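Local coordinates for protein aldehyde dehydrogenase (Burkholderia vietnamiensis, PDB 5KF0) that probably oxidises aldehydes to carboxylic acids with a nicotinamide cofactor and binds NADPH, as a member of the aldehyde dehydrogenase family, at residues 230-235 with 251-256; 269-274 with 303-308. One frame throughout, in Å; residues are numbered along the deposited sequence.

Contact 1 of 2, residues 230-235 with 251-256; sequences FRLLSF and KKKVVL. With NDP (NADPH dihydro-nicotinamide-adenine-dinucleotide phosphate), chain E.
Leu233 and Phe235 lace their strand to Lys253 and Val255 through a parallel ladder of backbone hydrogen bonds. Leu233 N gives to Lys253 O (2.9 Å) and Leu233 O takes Val255 N (2.9 Å), both nearly straight; Phe235 N then gives to Val255 O at 3.0 Å. Where the pairing begins, Lys253 N reaches Arg231 O at 3.2 Å, and the donor lies well above the carbonyl plane. Leu232 and Ser234 add CA-H...O contacts to Lys253 O and Val255 O.

Strands 232-236 and 253-257 are joined by helix 239-248 as a beta-alpha-beta crossover of the Rossmann-like cofactor-binding sheet, and strand 155-158 flanks 232-236 on its other edge.

Side-chain packing is divided between the sheet faces. On one, Leu232 CD1 sits against Val255 CG2 (3.9 Å) and the aliphatic chain of Lys253, while Ser234 OG, in van der Waals contact with Val255 CG1, is hydrogen-bonded to Lys171 NZ. On the other, Phe235 CB meets Leu256 CD2 at 4.0 Å.

Lys252 is buried. With CG between N and the carbonyl carbon (chi1 59°) and further bends at chi3 and chi4, its chain curls back over the first segment, CD on Leu233 CB (3.6 Å) and CE on Phe230 CB. Its ammonium group is gripped by three carbonyls, those of Thr225, Asp227 and Ala249.

At the cofactor end, the Phe235 ring presents its edge to the adenosine ribose of NADPH, CE1 lying 3.2 Å from NDP O4B.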
loop_
_atom_site.group_PDB
_atom_site.type_symbol
_atom_site.label_atom_id
_atom_site.label_comp_id
_atom_site.label_asym_id
_atom_site.label_seq_id
_atom_site.Cartn_x
_atom_site.Cartn_y
_atom_site.Cartn_z
ATOM N N PHE A 230 24.199 20.127 -1.396
ATOM C CA PHE A 230 23.663 18.818 -1.732
ATOM C C PHE A 230 22.891 18.276 -0.535
ATOM O O PHE A 230 23.407 18.285 0.587
ATOM C CB PHE A 230 24.793 17.844 -2.073
ATOM C CG PHE A 230 25.410 18.014 -3.447
ATOM C CD1 PHE A 230 24.641 17.952 -4.599
ATOM C CD2 PHE A 230 26.797 18.124 -3.573
ATOM C CE1 PHE A 230 25.237 18.038 -5.856
ATOM C CE2 PHE A 230 27.396 18.223 -4.824
ATOM C CZ PHE A 230 26.616 18.190 -5.969
ATOM N N ARG A 231 21.677 17.772 -0.770
ATOM C CA ARG A 231 20.868 17.197 0.304
ATOM C C ARG A 231 20.962 15.678 0.372
ATOM O O ARG A 231 20.536 15.087 1.375
ATOM C CB ARG A 231 19.405 17.612 0.140
ATOM C CG ARG A 231 19.220 19.112 -0.090
ATOM C CD ARG A 231 19.806 19.955 1.032
ATOM N NE ARG A 231 18.907 20.042 2.180
ATOM C CZ ARG A 231 17.965 20.975 2.327
ATOM N NH1 ARG A 231 17.799 21.911 1.402
ATOM N NH2 ARG A 231 17.186 20.970 3.399
ATOM N N LEU A 232 21.529 15.047 -0.652
ATOM C CA LEU A 232 21.703 13.606 -0.732
ATOM C C LEU A 232 22.989 13.336 -1.489
ATOM O O LEU A 232 23.248 13.982 -2.511
ATOM C CB LEU A 232 20.530 12.933 -1.454
ATOM C CG LEU A 232 20.751 11.476 -1.876
ATOM C CD1 LEU A 232 20.831 10.561 -0.649
ATOM C CD2 LEU A 232 19.656 11.003 -2.832
ATOM N N LEU A 233 23.801 12.424 -0.964
ATOM C CA LEU A 233 24.891 11.807 -1.707
ATOM C C LEU A 233 24.497 10.360 -1.941
ATOM O O LEU A 233 24.217 9.633 -0.982
ATOM C CB LEU A 233 26.215 11.879 -0.945
ATOM C CG LEU A 233 27.304 10.917 -1.450
ATOM C CD1 LEU A 233 27.825 11.333 -2.831
ATOM C CD2 LEU A 233 28.463 10.830 -0.460
ATOM N N SER A 234 24.440 9.945 -3.201
ATOM C CA SER A 234 24.182 8.546 -3.526
ATOM C C SER A 234 25.385 8.034 -4.303
ATOM O O SER A 234 25.654 8.492 -5.418
ATOM C CB SER A 234 22.874 8.384 -4.302
ATOM O OG SER A 234 22.657 7.023 -4.642
ATOM N N PHE A 235 26.108 7.098 -3.691
ATOM C CA PHE A 235 27.407 6.627 -4.154
ATOM C C PHE A 235 27.314 5.153 -4.506
ATOM O O PHE A 235 26.841 4.346 -3.696
ATOM C CB PHE A 235 28.476 6.848 -3.071
ATOM C CG PHE A 235 29.796 6.167 -3.375
ATOM C CD1 PHE A 235 30.776 6.827 -4.094
ATOM C CD2 PHE A 235 30.037 4.859 -2.952
ATOM C CE1 PHE A 235 31.985 6.198 -4.388
ATOM C CE2 PHE A 235 31.238 4.222 -3.244
ATOM C CZ PHE A 235 32.216 4.897 -3.964
ATOM N N LYS A 251 25.924 16.958 6.802
ATOM C CA LYS A 251 24.521 16.796 7.184
ATOM C C LYS A 251 23.692 15.988 6.193
ATOM O O LYS A 251 22.638 15.454 6.578
ATOM C CB LYS A 251 23.872 18.170 7.364
ATOM C CG LYS A 251 24.525 19.029 8.440
ATOM C CD LYS A 251 23.772 20.359 8.624
ATOM C CE LYS A 251 24.409 21.223 9.712
ATOM N NZ LYS A 251 23.896 22.629 9.663
ATOM N N LYS A 252 24.118 15.904 4.937
ATOM C CA LYS A 252 23.291 15.301 3.897
ATOM C C LYS A 252 23.000 13.832 4.189
ATOM O O LYS A 252 23.763 13.135 4.867
ATOM C CB LYS A 252 23.982 15.423 2.533
ATOM C CG LYS A 252 25.355 14.740 2.486
ATOM C CD LYS A 252 26.056 14.844 1.120
ATOM C CE LYS A 252 26.317 16.297 0.708
ATOM N NZ LYS A 252 27.201 17.076 1.637
ATOM N N LYS A 253 21.876 13.367 3.662
ATOM C CA LYS A 253 21.591 11.940 3.626
ATOM C C LYS A 253 22.606 11.222 2.741
ATOM O O LYS A 253 23.079 11.769 1.741
ATOM C CB LYS A 253 20.176 11.720 3.090
ATOM C CG LYS A 253 19.736 10.268 3.062
ATOM C CD LYS A 253 18.299 10.161 2.595
ATOM C CE LYS A 253 17.813 8.719 2.605
ATOM N NZ LYS A 253 17.866 8.112 3.966
ATOM N N VAL A 254 22.951 9.989 3.121
ATOM C CA VAL A 254 23.926 9.188 2.392
ATOM C C VAL A 254 23.304 7.846 2.039
ATOM O O VAL A 254 22.743 7.171 2.912
ATOM C CB VAL A 254 25.214 8.974 3.210
ATOM C CG1 VAL A 254 26.174 8.046 2.461
ATOM C CG2 VAL A 254 25.878 10.310 3.497
ATOM N N VAL A 255 23.409 7.465 0.764
ATOM C CA VAL A 255 23.031 6.146 0.264
ATOM C C VAL A 255 24.282 5.528 -0.344
ATOM O O VAL A 255 24.993 6.194 -1.100
ATOM C CB VAL A 255 21.906 6.235 -0.783
ATOM C CG1 VAL A 255 21.704 4.880 -1.473
ATOM C CG2 VAL A 255 20.594 6.740 -0.157
ATOM N N LEU A 256 24.559 4.263 -0.008
ATOM C CA LEU A 256 25.766 3.572 -0.460
ATOM C C LEU A 256 25.402 2.259 -1.137
ATOM O O LEU A 256 24.688 1.439 -0.555
ATOM C CB LEU A 256 26.711 3.272 0.715
ATOM C CG LEU A 256 27.210 4.483 1.501
ATOM C CD1 LEU A 256 28.076 3.988 2.658
ATOM C CD2 LEU A 256 28.004 5.447 0.611
HETATM P PA NDP E . 35.696 3.029 -7.012
HETATM O O1A NDP E . 35.287 3.066 -5.578
HETATM O O2A NDP E . 37.210 2.910 -7.191
HETATM O O5B NDP E . 35.183 4.300 -7.817
HETATM C C5B NDP E . 33.750 4.499 -7.904
HETATM C C4B NDP E . 33.479 5.958 -8.155
HETATM O O4B NDP E . 33.838 6.724 -6.982
HETATM C C3B NDP E . 34.271 6.575 -9.316
HETATM O O3B NDP E . 33.492 7.573 -9.970
HETATM C C2B NDP E . 35.441 7.228 -8.580
HETATM O O2B NDP E . 36.060 8.323 -9.286
HETATM C C1B NDP E . 34.694 7.775 -7.377
HETATM N N9A NDP E . 35.546 8.133 -6.250
HETATM C C8A NDP E . 36.544 7.401 -5.663
HETATM N N7A NDP E . 37.087 7.982 -4.618
HETATM C C5A NDP E . 36.400 9.181 -4.516
HETATM C C6A NDP E . 36.488 10.254 -3.607
HETATM N N6A NDP E . 37.369 10.311 -2.601
HETATM N N1A NDP E . 35.637 11.292 -3.777
HETATM C C2A NDP E . 34.770 11.256 -4.792
HETATM N N3A NDP E . 34.598 10.306 -5.714
HETATM C C4A NDP E . 35.450 9.290 -5.517
HETATM O O3 NDP E . 34.972 1.806 -7.722
HETATM P PN NDP E . 35.077 1.184 -9.183
HETATM O O1N NDP E . 34.784 2.230 -10.196
HETATM O O2N NDP E . 36.426 0.518 -9.285
HETATM O O5D NDP E . 33.924 0.097 -9.236
HETATM C C5D NDP E . 34.000 -1.211 -8.645
HETATM C C4D NDP E . 33.336 -1.174 -7.291
HETATM O O4D NDP E . 31.955 -0.746 -7.428
HETATM C C3D NDP E . 33.303 -2.548 -6.616
HETATM O O3D NDP E . 33.606 -2.486 -5.227
HETATM C C2D NDP E . 31.867 -3.001 -6.879
HETATM O O2D NDP E . 31.346 -3.994 -6.003
HETATM C C1D NDP E . 31.121 -1.679 -6.765
HETATM N N1N NDP E . 29.836 -1.816 -7.441
HETATM C C2N NDP E . 28.649 -1.710 -6.755
HETATM C C3N NDP E . 27.457 -1.991 -7.317
HETATM C C7N NDP E . 26.170 -1.792 -6.597
HETATM O O7N NDP E . 25.179 -1.461 -7.263
HETATM N N7N NDP E . 26.112 -2.043 -5.291
HETATM C C4N NDP E . 27.399 -2.552 -8.692
HETATM C C5N NDP E . 28.673 -2.306 -9.428
HETATM C C6N NDP E . 29.794 -2.029 -8.787
HETATM P P2B NDP E . 37.273 8.064 -10.360
HETATM O O1X NDP E . 37.397 6.601 -10.566
HETATM O O2X NDP E . 36.853 8.885 -11.544
HETATM O O3X NDP E . 38.519 8.668 -9.748
#

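Contact 2 of 2, residues 269-274 with 303-308; sequences DQFEQL and ASLYDT
Leu305 packs against Gln270 and Phe271 in what is, by family, the alpha/beta catalytic domain of the aldehyde dehydrogenase fold, where the turn leading into helix 274-286 meets the start of helix 306-319. These two helices follow strands 263-266 and 298-302, parallel neighbours in a sheet.

The touching across the contact is apolar. In the one of two modelled conformers described here, both methyls of Leu305 are used: CD1 lies over the backbone, 3.7 Å from Phe271 N, and CD2 sits 3.7 Å from Phe271 CB, at the edge of the ring and near its plane. CG of Leu305 stands beside its own N (chi1 -54°) with the chain then extended, which carries the fork across to the turn. Further along, Leu274 CD1 meets Thr308 CG2 at 3.8 Å, the side chains crossing at about a right angle. Leu274 also rests on Leu309 and Lys312 of helix 306-319.

Hydrogen bonds tie the turn to itself and to nearby loops, not to 303-308. Gln273, the N-cap of helix 274-286, gives its N to Gln270 O and its NE2 to Asn442 OD1. Asp269 OD2 accepts from Asp422 N, while Asp269 OD1 takes a nearly straight bond from Gln270 NE2 (2.9 Å), arriving from above the carboxylate plane.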
loop_
_atom_site.group_PDB
_atom_site.type_symbol
_atom_site.label_atom_id
_atom_site.label_comp_id
_atom_site.label_asym_id
_atom_site.label_seq_id
_atom_site.Cartn_x
_atom_site.Cartn_y
_atom_site.Cartn_z
ATOM N N ASP A 269 19.608 -31.571 -3.729
ATOM C CA ASP A 269 18.518 -32.012 -4.594
ATOM C C ASP A 269 18.692 -31.584 -6.052
ATOM O O ASP A 269 17.740 -31.677 -6.835
ATOM C CB ASP A 269 17.171 -31.502 -4.053
ATOM C CG ASP A 269 17.097 -29.977 -3.954
ATOM O OD1 ASP A 269 18.065 -29.282 -4.327
ATOM O OD2 ASP A 269 16.051 -29.467 -3.485
ATOM N N GLN A 270 19.888 -31.156 -6.441
ATOM C CA GLN A 270 20.098 -30.511 -7.733
ATOM C C GLN A 270 20.672 -31.433 -8.810
ATOM O O GLN A 270 21.008 -30.945 -9.894
ATOM C CB GLN A 270 21.014 -29.295 -7.555
ATOM C CG GLN A 270 20.364 -28.184 -6.730
ATOM C CD GLN A 270 19.165 -27.612 -7.445
ATOM O OE1 GLN A 270 19.304 -27.008 -8.510
ATOM N NE2 GLN A 270 17.973 -27.819 -6.878
ATOM N N PHE A 271 20.779 -32.742 -8.563
ATOM C CA PHE A 271 21.479 -33.593 -9.532
ATOM C C PHE A 271 20.863 -33.504 -10.929
ATOM O O PHE A 271 21.585 -33.405 -11.931
ATOM C CB PHE A 271 21.499 -35.052 -9.078
ATOM C CG PHE A 271 22.240 -35.955 -10.033
ATOM C CD1 PHE A 271 23.622 -36.048 -9.982
ATOM C CD2 PHE A 271 21.558 -36.676 -11.002
ATOM C CE1 PHE A 271 24.314 -36.859 -10.870
ATOM C CE2 PHE A 271 22.243 -37.488 -11.892
ATOM C CZ PHE A 271 23.624 -37.579 -11.823
ATOM N N GLU A 272 19.532 -33.519 -11.017
ATOM C CA GLU A 272 18.879 -33.552 -12.320
ATOM C C GLU A 272 19.008 -32.251 -13.106
ATOM O O GLU A 272 18.720 -32.245 -14.305
ATOM C CB GLU A 272 17.400 -33.910 -12.160
ATOM C CG GLU A 272 17.173 -35.320 -11.638
ATOM C CD GLU A 272 17.675 -36.377 -12.598
ATOM O OE1 GLU A 272 17.428 -36.240 -13.817
ATOM O OE2 GLU A 272 18.329 -37.339 -12.139
ATOM N N GLN A 273 19.399 -31.140 -12.488
ATOM C CA GLN A 273 19.587 -29.927 -13.278
ATOM C C GLN A 273 20.994 -29.365 -13.120
ATOM O O GLN A 273 21.211 -28.154 -13.171
ATOM C CB GLN A 273 18.524 -28.874 -12.961
ATOM C CG GLN A 273 18.452 -28.355 -11.539
ATOM C CD GLN A 273 17.575 -27.098 -11.454
ATOM O OE1 GLN A 273 16.746 -26.856 -12.338
ATOM N NE2 GLN A 273 17.768 -26.282 -10.404
ATOM N N LEU A 274 21.984 -30.256 -12.987
ATOM C CA LEU A 274 23.359 -29.796 -12.808
ATOM C C LEU A 274 23.857 -28.990 -14.004
ATOM O O LEU A 274 24.625 -28.040 -13.831
ATOM C CB LEU A 274 24.291 -30.981 -12.541
ATOM C CG LEU A 274 24.380 -31.401 -11.072
ATOM C CD1 LEU A 274 25.413 -32.517 -10.902
ATOM C CD2 LEU A 274 24.696 -30.212 -10.163
ATOM N N ALA A 303 28.121 -32.176 -0.649
ATOM C CA ALA A 303 29.144 -33.187 -0.890
ATOM C C ALA A 303 28.652 -34.311 -1.796
ATOM O O ALA A 303 29.452 -34.909 -2.525
ATOM C CB ALA A 303 29.631 -33.742 0.442
ATOM N N SER A 304 27.346 -34.601 -1.788
ATOM C CA SER A 304 26.825 -35.704 -2.595
ATOM C C SER A 304 26.982 -35.454 -4.092
ATOM O O SER A 304 27.080 -36.412 -4.870
ATOM C CB SER A 304 25.355 -35.957 -2.259
ATOM O OG SER A 304 24.554 -34.844 -2.631
ATOM N N LEU A 305 27.012 -34.194 -4.519
ATOM C CA LEU A 305 27.087 -33.758 -5.909
ATOM C C LEU A 305 28.420 -33.117 -6.265
ATOM O O LEU A 305 28.608 -32.717 -7.421
ATOM C CB LEU A 305 25.977 -32.738 -6.196
ATOM C CG LEU A 305 24.544 -33.133 -5.863
ATOM C CD1 LEU A 305 23.578 -31.999 -6.241
ATOM C CD2 LEU A 305 24.211 -34.408 -6.596
ATOM N N TYR A 306 29.319 -32.947 -5.293
ATOM C CA TYR A 306 30.509 -32.124 -5.481
ATOM C C TYR A 306 31.358 -32.592 -6.661
ATOM O O TYR A 306 31.755 -31.781 -7.508
ATOM C CB TYR A 306 31.330 -32.115 -4.192
ATOM C CG TYR A 306 32.532 -31.193 -4.225
ATOM C CD1 TYR A 306 32.445 -29.885 -3.759
ATOM C CD2 TYR A 306 33.759 -31.638 -4.713
ATOM C CE1 TYR A 306 33.538 -29.045 -3.777
ATOM C CE2 TYR A 306 34.852 -30.802 -4.743
ATOM C CZ TYR A 306 34.738 -29.508 -4.275
ATOM O OH TYR A 306 35.835 -28.677 -4.303
ATOM N N ASP A 307 31.668 -33.889 -6.729
ATOM C CA ASP A 307 32.589 -34.357 -7.766
ATOM C C ASP A 307 31.995 -34.197 -9.160
ATOM O O ASP A 307 32.702 -33.809 -10.099
ATOM C CB ASP A 307 32.974 -35.814 -7.525
ATOM C CG ASP A 307 33.873 -35.989 -6.329
ATOM O OD1 ASP A 307 34.388 -34.982 -5.808
ATOM O OD2 ASP A 307 34.078 -37.147 -5.915
ATOM N N THR A 308 30.703 -34.492 -9.321
ATOM C CA THR A 308 30.097 -34.355 -10.644
ATOM C C THR A 308 29.980 -32.890 -11.049
ATOM O O THR A 308 30.284 -32.528 -12.195
ATOM C CB THR A 308 28.731 -35.032 -10.670
ATOM O OG1 THR A 308 28.894 -36.416 -10.346
ATOM C CG2 THR A 308 28.120 -34.918 -12.054
#

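How the contacts relate
The centre of contact 1 lies about 16 Å from the centre of the chain and that of contact 2 about 32 Å, on opposite sides of it; their nearest atoms are about 30 Å apart, and they share no element. Contact 1 joins two adjacent strands of the cofactor-binding sheet, whereas contact 2 packs a turn against a helix start beside a different sheet, well away from the bound NADPH. Chemistry follows place: repeated main-chain bonds and a buried lysine tie the first together, while apolar side-chain contacts, with one methyl over the backbone, bridge the second, its hydrogen bonds lying within the turn or going to neighbouring loops. Buried side chains dominate contact 1; contact 2 mixes buried leucines with an exposed phenylalanine.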